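Local coordinates for protein SalCYP truncation (Salinispora tropica, PDB 7ABB) that belongs to the cytochrome P450 family and holds a bound heme c within a mostly helical fold, at residues V272-F275 with L276-S280; Q351-T354 with A355-W359; G204-T207 with S208-D212. All blocks are in the same frame, centred on the assembly; numbering follows the deposited sequence.

Contacts 1 and 2 lie on two helices, 268-278 and 345-362, that pack against each other near the heme c. Val272 and Phe275 of contact 1 meet Ile352, Leu353 and Trp356 of contact 2. Contact 1 is the deepest, its centre about 11 Å from the centre of the chain, and it holds a buried salt bridge. Contact 2 is also largely buried. It sets an aromatic face on one side of its helix and carboxylates on another. Contact 3 is the most peripheral, its centre about 24 Å out, though most of its touching residues are still buried. It spans a short helix, 206-210, where mainly polar side chains bond backbone groups and each other near the helix ends.

Contact 1: V272-F275 with L276-S280; sequences VEEF and LRVNS
Glu274 and Arg277 lie side by side, one helical turn apart, and join their charged ends in a salt bridge. From its root, Arg277 first sets CB against the backbone, 3.4 Å from Glu274 O. The chain then runs out with CG anti to the backbone N (chi1 -178°). It is straight through chi2 and bends at chi3, which brings the guanidinium alongside the carboxylate. CD passes 3.8 Å from Glu274 OE1. NE donates to the same OE1 at 2.9 Å, in a nearly straight bond (176°). At the tip, NH2 donates to Glu274 OE2 at 3.0 Å. The grip is therefore side-on, one nitrogen to each oxygen. Both oxygens lie close to the guanidinium plane, but the nitrogens come from above the carboxylate plane, and the two planes are 47° apart.

Glu274, Phe275, Leu276 and Arg277 form the ExxR motif of cytochromes P450, on the helix that corresponds to helix K. Its charges are tied to the loops beyond: Glu274 OE2 also forms a salt bridge with Arg327 and accepts a hydrogen bond from Asp324 N, and Arg277 NH1 bonds the carbonyls of Asn311 and Pro320. These partners probably keep the buried pair ionised.

On another side of the helix, Leu276 CD1 lies 4.0 Å from Val272 CG1, and Leu276 also touches the heme c. Phe275 and Asn279 run alongside each other with ring and amide planes nearly parallel, and Asn279 ND2 is 3.7 Å from Phe275 CD1. Past the helix end, Ser280 OG donates to Leu276 O at 2.7 Å.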
loop_
_atom_site.group_PDB
_atom_site.type_symbol
_atom_site.label_atom_id
_atom_site.label_comp_id
_atom_site.label_asym_id
_atom_site.label_seq_id
_atom_site.Cartn_x
_atom_site.Cartn_y
_atom_site.Cartn_z
ATOM N N VAL A 272 -1.471 9.920 -11.040
ATOM C CA VAL A 272 -1.553 8.882 -10.020
ATOM C C VAL A 272 -0.179 8.243 -9.795
ATOM O O VAL A 272 0.237 8.034 -8.647
ATOM C CB VAL A 272 -2.621 7.830 -10.391
ATOM C CG1 VAL A 272 -2.496 6.624 -9.476
ATOM C CG2 VAL A 272 -4.002 8.461 -10.279
ATOM N N GLU A 273 0.548 7.946 -10.875
ATOM C CA GLU A 273 1.872 7.341 -10.724
ATOM C C GLU A 273 2.835 8.299 -10.044
ATOM O O GLU A 273 3.697 7.876 -9.268
ATOM C CB GLU A 273 2.424 6.925 -12.074
ATOM C CG GLU A 273 1.565 5.944 -12.813
ATOM C CD GLU A 273 1.337 4.648 -12.052
ATOM O OE1 GLU A 273 0.194 4.152 -12.051
ATOM O OE2 GLU A 273 2.315 4.116 -11.482
ATOM N N GLU A 274 2.725 9.596 -10.332
ATOM C CA GLU A 274 3.632 10.533 -9.693
ATOM C C GLU A 274 3.328 10.658 -8.203
ATOM O O GLU A 274 4.258 10.758 -7.390
ATOM C CB GLU A 274 3.566 11.882 -10.400
ATOM C CG GLU A 274 4.398 13.007 -9.770
ATOM C CD GLU A 274 5.903 12.823 -9.886
ATOM O OE1 GLU A 274 6.386 11.668 -10.083
ATOM O OE2 GLU A 274 6.656 13.837 -9.803
ATOM N N PHE A 275 2.053 10.623 -7.817
ATOM C CA PHE A 275 1.724 10.639 -6.395
ATOM C C PHE A 275 2.147 9.343 -5.713
ATOM O O PHE A 275 2.636 9.375 -4.578
ATOM C CB PHE A 275 0.236 10.903 -6.183
ATOM C CG PHE A 275 -0.145 12.352 -6.293
ATOM C CD1 PHE A 275 0.472 13.299 -5.514
ATOM C CD2 PHE A 275 -1.161 12.740 -7.142
ATOM C CE1 PHE A 275 0.095 14.646 -5.612
ATOM C CE2 PHE A 275 -1.555 14.066 -7.223
ATOM C CZ PHE A 275 -0.938 14.995 -6.461
ATOM N N LEU A 276 1.999 8.200 -6.396
ATOM C CA LEU A 276 2.506 6.958 -5.816
ATOM C C LEU A 276 4.000 7.057 -5.518
ATOM O O LEU A 276 4.477 6.632 -4.448
ATOM C CB LEU A 276 2.204 5.782 -6.748
ATOM C CG LEU A 276 0.747 5.323 -6.797
ATOM C CD1 LEU A 276 0.506 4.418 -8.008
ATOM C CD2 LEU A 276 0.422 4.614 -5.489
ATOM N N ARG A 277 4.771 7.613 -6.460
ATOM C CA ARG A 277 6.194 7.844 -6.221
ATOM C C ARG A 277 6.403 8.741 -5.012
ATOM O O ARG A 277 7.132 8.392 -4.081
ATOM C CB ARG A 277 6.831 8.470 -7.459
ATOM C CG ARG A 277 8.322 8.696 -7.287
ATOM C CD ARG A 277 8.992 9.528 -8.392
ATOM N NE ARG A 277 8.586 10.945 -8.380
ATOM C CZ ARG A 277 9.134 11.872 -7.604
ATOM N NH1 ARG A 277 10.091 11.553 -6.753
ATOM N NH2 ARG A 277 8.689 13.139 -7.662
ATOM N N VAL A 278 5.771 9.922 -5.023
ATOM C CA VAL A 278 6.087 10.969 -4.058
ATOM C C VAL A 278 5.675 10.571 -2.643
ATOM O O VAL A 278 6.334 10.937 -1.661
ATOM C CB VAL A 278 5.386 12.263 -4.516
ATOM C CG1 VAL A 278 5.145 13.235 -3.355
ATOM C CG2 VAL A 278 6.203 12.877 -5.635
ATOM N N ASN A 279 4.559 9.841 -2.512
ATOM C CA ASN A 279 3.989 9.533 -1.205
ATOM C C ASN A 279 4.372 8.128 -0.703
ATOM O O ASN A 279 3.782 7.649 0.282
ATOM C CB ASN A 279 2.481 9.736 -1.270
ATOM C CG ASN A 279 2.151 11.179 -1.445
ATOM O OD1 ASN A 279 2.768 12.014 -0.784
ATOM N ND2 ASN A 279 1.199 11.506 -2.325
ATOM N N SER A 280 5.373 7.502 -1.304
ATOM C CA SER A 280 5.852 6.220 -0.827
ATOM C C SER A 280 6.485 6.316 0.557
ATOM O O SER A 280 7.237 7.254 0.861
ATOM C CB SER A 280 6.877 5.653 -1.813
ATOM O OG SER A 280 6.245 5.231 -2.995
#

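Contact 2: Q351-T354 with A355-W359; sequences QILT and AWEEW
Glu357 OE1 and Thr354 OG1 share one water, which donates to both, at 3.1 Å to Glu357 OE1 and 2.7 Å to Thr354 OG1. Each has a further partner: Glu357 OE1 forms a salt bridge with Arg112, and Thr354 OG1 bonds Ala350 O one turn back. Thr354 OG1 sits beside its own backbone N (chi1 -60°), on the side from which that carbonyl can be met.

Glu357 continues as an extended chain. Its CG lies 3.2 Å from Leu353 O, and its OE2 rests against Leu353 CG at 3.7 Å, where the two side chains cross obliquely.

Ile352 and Trp356 run side by side. Ile352 CG2 stands over the six-membered ring in a CH-pi contact, 3.5 Å from its centroid and 7° off the normal. Ile352 O lies over a face of the indole as well, and it accepts from Trp356 N at 3.0 Å.

This helix corresponds to helix L of the cytochrome P450 fold. Its apolar side faces helices 238-253 and 268-278, while Glu357 and Glu358 both reach Arg112 on helix 108-120. Arginine and water together probably favour the ionised form of Glu357.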
loop_
_atom_site.group_PDB
_atom_site.type_symbol
_atom_site.label_atom_id
_atom_site.label_comp_id
_atom_site.label_asym_id
_atom_site.label_seq_id
_atom_site.Cartn_x
_atom_site.Cartn_y
_atom_site.Cartn_z
ATOM N N GLN A 351 -8.543 1.951 -7.736
ATOM C CA GLN A 351 -9.277 2.619 -6.661
ATOM C C GLN A 351 -8.885 4.087 -6.532
ATOM O O GLN A 351 -9.760 4.942 -6.291
ATOM C CB GLN A 351 -9.034 1.916 -5.337
ATOM C CG GLN A 351 -9.652 0.548 -5.242
ATOM C CD GLN A 351 -9.361 -0.081 -3.928
ATOM O OE1 GLN A 351 -9.968 0.276 -2.934
ATOM N NE2 GLN A 351 -8.411 -1.024 -3.904
ATOM N N ILE A 352 -7.591 4.391 -6.628
ATOM C CA ILE A 352 -7.124 5.766 -6.470
ATOM C C ILE A 352 -7.629 6.625 -7.615
ATOM O O ILE A 352 -8.224 7.691 -7.403
ATOM C CB ILE A 352 -5.587 5.792 -6.372
ATOM C CG1 ILE A 352 -5.139 5.123 -5.097
ATOM C CG2 ILE A 352 -5.066 7.228 -6.383
ATOM C CD1 ILE A 352 -3.639 4.747 -5.108
ATOM N N LEU A 353 -7.398 6.189 -8.846
ATOM C CA LEU A 353 -7.818 6.969 -9.999
ATOM C C LEU A 353 -9.325 7.182 -9.994
ATOM O O LEU A 353 -9.812 8.293 -10.216
ATOM C CB LEU A 353 -7.377 6.298 -11.288
ATOM C CG LEU A 353 -7.804 7.005 -12.562
ATOM C CD1 LEU A 353 -7.314 8.450 -12.588
ATOM C CD2 LEU A 353 -7.306 6.250 -13.775
ATOM N N THR A 354 -10.083 6.114 -9.768
ATOM C CA THR A 354 -11.540 6.215 -9.809
ATOM C C THR A 354 -12.043 7.165 -8.732
ATOM O O THR A 354 -12.942 7.992 -8.990
ATOM C CB THR A 354 -12.157 4.828 -9.650
ATOM O OG1 THR A 354 -11.716 3.984 -10.720
ATOM C CG2 THR A 354 -13.644 4.905 -9.711
ATOM N N ALA A 355 -11.501 7.055 -7.515
ATOM C CA ALA A 355 -11.954 7.945 -6.443
ATOM C C ALA A 355 -11.671 9.386 -6.797
ATOM O O ALA A 355 -12.530 10.258 -6.609
ATOM C CB ALA A 355 -11.277 7.606 -5.128
ATOM N N TRP A 356 -10.475 9.671 -7.300
ATOM C CA TRP A 356 -10.169 11.059 -7.627
ATOM C C TRP A 356 -10.986 11.567 -8.819
ATOM O O TRP A 356 -11.330 12.760 -8.878
ATOM C CB TRP A 356 -8.667 11.230 -7.889
ATOM C CG TRP A 356 -7.802 11.071 -6.636
ATOM C CD1 TRP A 356 -8.218 11.059 -5.336
ATOM C CD2 TRP A 356 -6.379 10.902 -6.608
ATOM N NE1 TRP A 356 -7.127 10.896 -4.497
ATOM C CE2 TRP A 356 -5.995 10.779 -5.259
ATOM C CE3 TRP A 356 -5.414 10.819 -7.595
ATOM C CZ2 TRP A 356 -4.659 10.604 -4.879
ATOM C CZ3 TRP A 356 -4.092 10.635 -7.221
ATOM C CH2 TRP A 356 -3.734 10.534 -5.877
ATOM N N GLU A 357 -11.305 10.706 -9.781
ATOM C CA GLU A 357 -12.192 11.092 -10.870
ATOM C C GLU A 357 -13.553 11.506 -10.325
ATOM O O GLU A 357 -14.098 12.571 -10.669
ATOM C CB GLU A 357 -12.335 9.928 -11.863
ATOM C CG GLU A 357 -11.132 9.703 -12.769
ATOM C CD GLU A 357 -11.239 8.439 -13.594
ATOM O OE1 GLU A 357 -11.993 7.524 -13.194
ATOM O OE2 GLU A 357 -10.571 8.346 -14.648
ATOM N N GLU A 358 -14.151 10.645 -9.498
ATOM C CA GLU A 358 -15.492 10.951 -9.010
ATOM C C GLU A 358 -15.460 12.146 -8.061
ATOM O O GLU A 358 -16.404 12.945 -8.039
ATOM C CB GLU A 358 -16.115 9.721 -8.341
ATOM C CG GLU A 358 -16.367 8.557 -9.301
ATOM C CD GLU A 358 -17.237 8.959 -10.448
ATOM O OE1 GLU A 358 -18.335 9.497 -10.192
ATOM O OE2 GLU A 358 -16.832 8.747 -11.605
ATOM N N TRP A 359 -14.374 12.302 -7.301
ATOM C CA TRP A 359 -14.229 13.459 -6.427
ATOM C C TRP A 359 -14.287 14.750 -7.233
ATOM O O TRP A 359 -15.028 15.673 -6.883
ATOM C CB TRP A 359 -12.913 13.358 -5.644
ATOM C CG TRP A 359 -12.701 14.521 -4.725
ATOM C CD1 TRP A 359 -12.242 15.759 -5.073
ATOM C CD2 TRP A 359 -12.975 14.570 -3.318
ATOM N NE1 TRP A 359 -12.206 16.563 -3.973
ATOM C CE2 TRP A 359 -12.653 15.868 -2.882
ATOM C CE3 TRP A 359 -13.469 13.654 -2.390
ATOM C CZ2 TRP A 359 -12.806 16.271 -1.559
ATOM C CZ3 TRP A 359 -13.627 14.049 -1.072
ATOM C CH2 TRP A 359 -13.275 15.354 -0.666
HETATM O O HOH W 1 -10.720 4.687 -13.142
#

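Contact 3: G204-T207 with S208-D212; sequences GDLT and SATFD
Asp205 turns its carboxylate in toward Ser208, and one oxygen, OD2, takes two bonds from that residue. Ser208 OG donates to Asp205 OD2 at 2.7 Å, on the anti side of the carboxylate and 19° out of its plane. Ser208 N donates to Asp205 OD2 at 2.9 Å, from above the plane. The second bond makes Asp205 the N-cap of helix 206-210. With CG anti to its own N (chi1 170°), the carboxylate folds over the first turn. Asp205 OD2 also forms a salt bridge with Arg197 of helix 182-199, and Ser208 OG bonds Val202 N, so the cap is fastened to the chain ahead of it.

At the other end the side chains turn toward Thr207 O. Thr210 OG1 lies between its backbone N and carbonyl carbon (chi1 73°), the crowded position, and from there donates to Thr207 O at 2.8 Å. Thr210 N donates to Leu206 O at 3.2 Å and makes only a weak bond to Thr207 O. Phe211 lays one ring face under the same oxygen: Thr207 O stands 3.7 Å above the plane, offset toward the rim. Thr207 CG2 lies 4.3 Å from Phe211 CZ. Arg197, Arg198 and Arg225 also touch the Phe211 side chain.

By topology this short helix corresponds to helix H of the P450 fold, between the helix at 182-199 and the one at 222-235. Leu206 and Thr207 pack on the latter. The cap takes up an amide that lacks a partner in the first turn, and the negative carboxylate probably interacts favourably with the helix dipole.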
loop_
_atom_site.group_PDB
_atom_site.type_symbol
_atom_site.label_atom_id
_atom_site.label_comp_id
_atom_site.label_asym_id
_atom_site.label_seq_id
_atom_site.Cartn_x
_atom_site.Cartn_y
_atom_site.Cartn_z
ATOM N N GLY A 204 -16.050 -18.913 -8.538
ATOM C CA GLY A 204 -15.433 -17.620 -8.763
ATOM C C GLY A 204 -14.994 -16.898 -7.509
ATOM O O GLY A 204 -14.220 -15.930 -7.599
ATOM N N ASP A 205 -15.470 -17.330 -6.349
ATOM C CA ASP A 205 -15.073 -16.757 -5.072
ATOM C C ASP A 205 -13.667 -17.223 -4.709
ATOM O O ASP A 205 -13.374 -18.414 -4.800
ATOM C CB ASP A 205 -16.076 -17.210 -4.015
ATOM C CG ASP A 205 -15.654 -16.876 -2.613
ATOM O OD1 ASP A 205 -15.652 -15.674 -2.278
ATOM O OD2 ASP A 205 -15.372 -17.814 -1.836
ATOM N N LEU A 206 -12.812 -16.281 -4.275
ATOM C CA LEU A 206 -11.407 -16.612 -4.021
ATOM C C LEU A 206 -11.278 -17.728 -2.991
ATOM O O LEU A 206 -10.613 -18.738 -3.240
ATOM C CB LEU A 206 -10.646 -15.360 -3.570
ATOM C CG LEU A 206 -9.225 -15.618 -3.082
ATOM C CD1 LEU A 206 -8.364 -16.237 -4.181
ATOM C CD2 LEU A 206 -8.579 -14.314 -2.604
ATOM N N THR A 207 -11.892 -17.561 -1.814
ATOM C CA THR A 207 -11.751 -18.574 -0.766
ATOM C C THR A 207 -12.245 -19.940 -1.245
ATOM O O THR A 207 -11.618 -20.972 -0.974
ATOM C CB THR A 207 -12.507 -18.147 0.495
ATOM O OG1 THR A 207 -12.001 -16.888 0.946
ATOM C CG2 THR A 207 -12.361 -19.191 1.612
ATOM N N SER A 208 -13.382 -19.964 -1.940
ATOM C CA SER A 208 -13.917 -21.216 -2.456
ATOM C C SER A 208 -12.938 -21.880 -3.411
ATOM O O SER A 208 -12.769 -23.102 -3.385
ATOM C CB SER A 208 -15.259 -20.974 -3.156
ATOM O OG SER A 208 -16.200 -20.353 -2.285
ATOM N N ALA A 209 -12.271 -21.082 -4.249
ATOM C CA ALA A 209 -11.311 -21.632 -5.193
ATOM C C ALA A 209 -10.189 -22.345 -4.461
ATOM O O ALA A 209 -9.708 -23.388 -4.916
ATOM C CB ALA A 209 -10.745 -20.521 -6.084
ATOM N N THR A 210 -9.761 -21.800 -3.318
ATOM C CA THR A 210 -8.587 -22.381 -2.667
ATOM C C THR A 210 -8.837 -23.779 -2.127
ATOM O O THR A 210 -7.862 -24.473 -1.813
ATOM C CB THR A 210 -8.073 -21.502 -1.523
ATOM O OG1 THR A 210 -8.958 -21.584 -0.406
ATOM C CG2 THR A 210 -7.919 -20.046 -1.957
ATOM N N PHE A 211 -10.101 -24.234 -2.023
ATOM C CA PHE A 211 -10.360 -25.594 -1.584
ATOM C C PHE A 211 -9.876 -26.613 -2.606
ATOM O O PHE A 211 -9.692 -27.786 -2.263
ATOM C CB PHE A 211 -11.856 -25.753 -1.294
ATOM C CG PHE A 211 -12.321 -24.951 -0.114
ATOM C CD1 PHE A 211 -11.634 -24.996 1.084
ATOM C CD2 PHE A 211 -13.433 -24.133 -0.210
ATOM C CE1 PHE A 211 -12.046 -24.261 2.162
ATOM C CE2 PHE A 211 -13.852 -23.389 0.875
ATOM C CZ PHE A 211 -13.154 -23.444 2.059
ATOM N N ASP A 212 -9.642 -26.185 -3.843
ATOM C CA ASP A 212 -9.122 -27.064 -4.879
ATOM C C ASP A 212 -7.628 -26.895 -5.101
ATOM O O ASP A 212 -7.068 -27.593 -5.955
ATOM C CB ASP A 212 -9.853 -26.813 -6.198
ATOM C CG ASP A 212 -11.314 -27.184 -6.122
ATOM O OD1 ASP A 212 -11.621 -28.186 -5.444
ATOM O OD2 ASP A 212 -12.146 -26.475 -6.726
#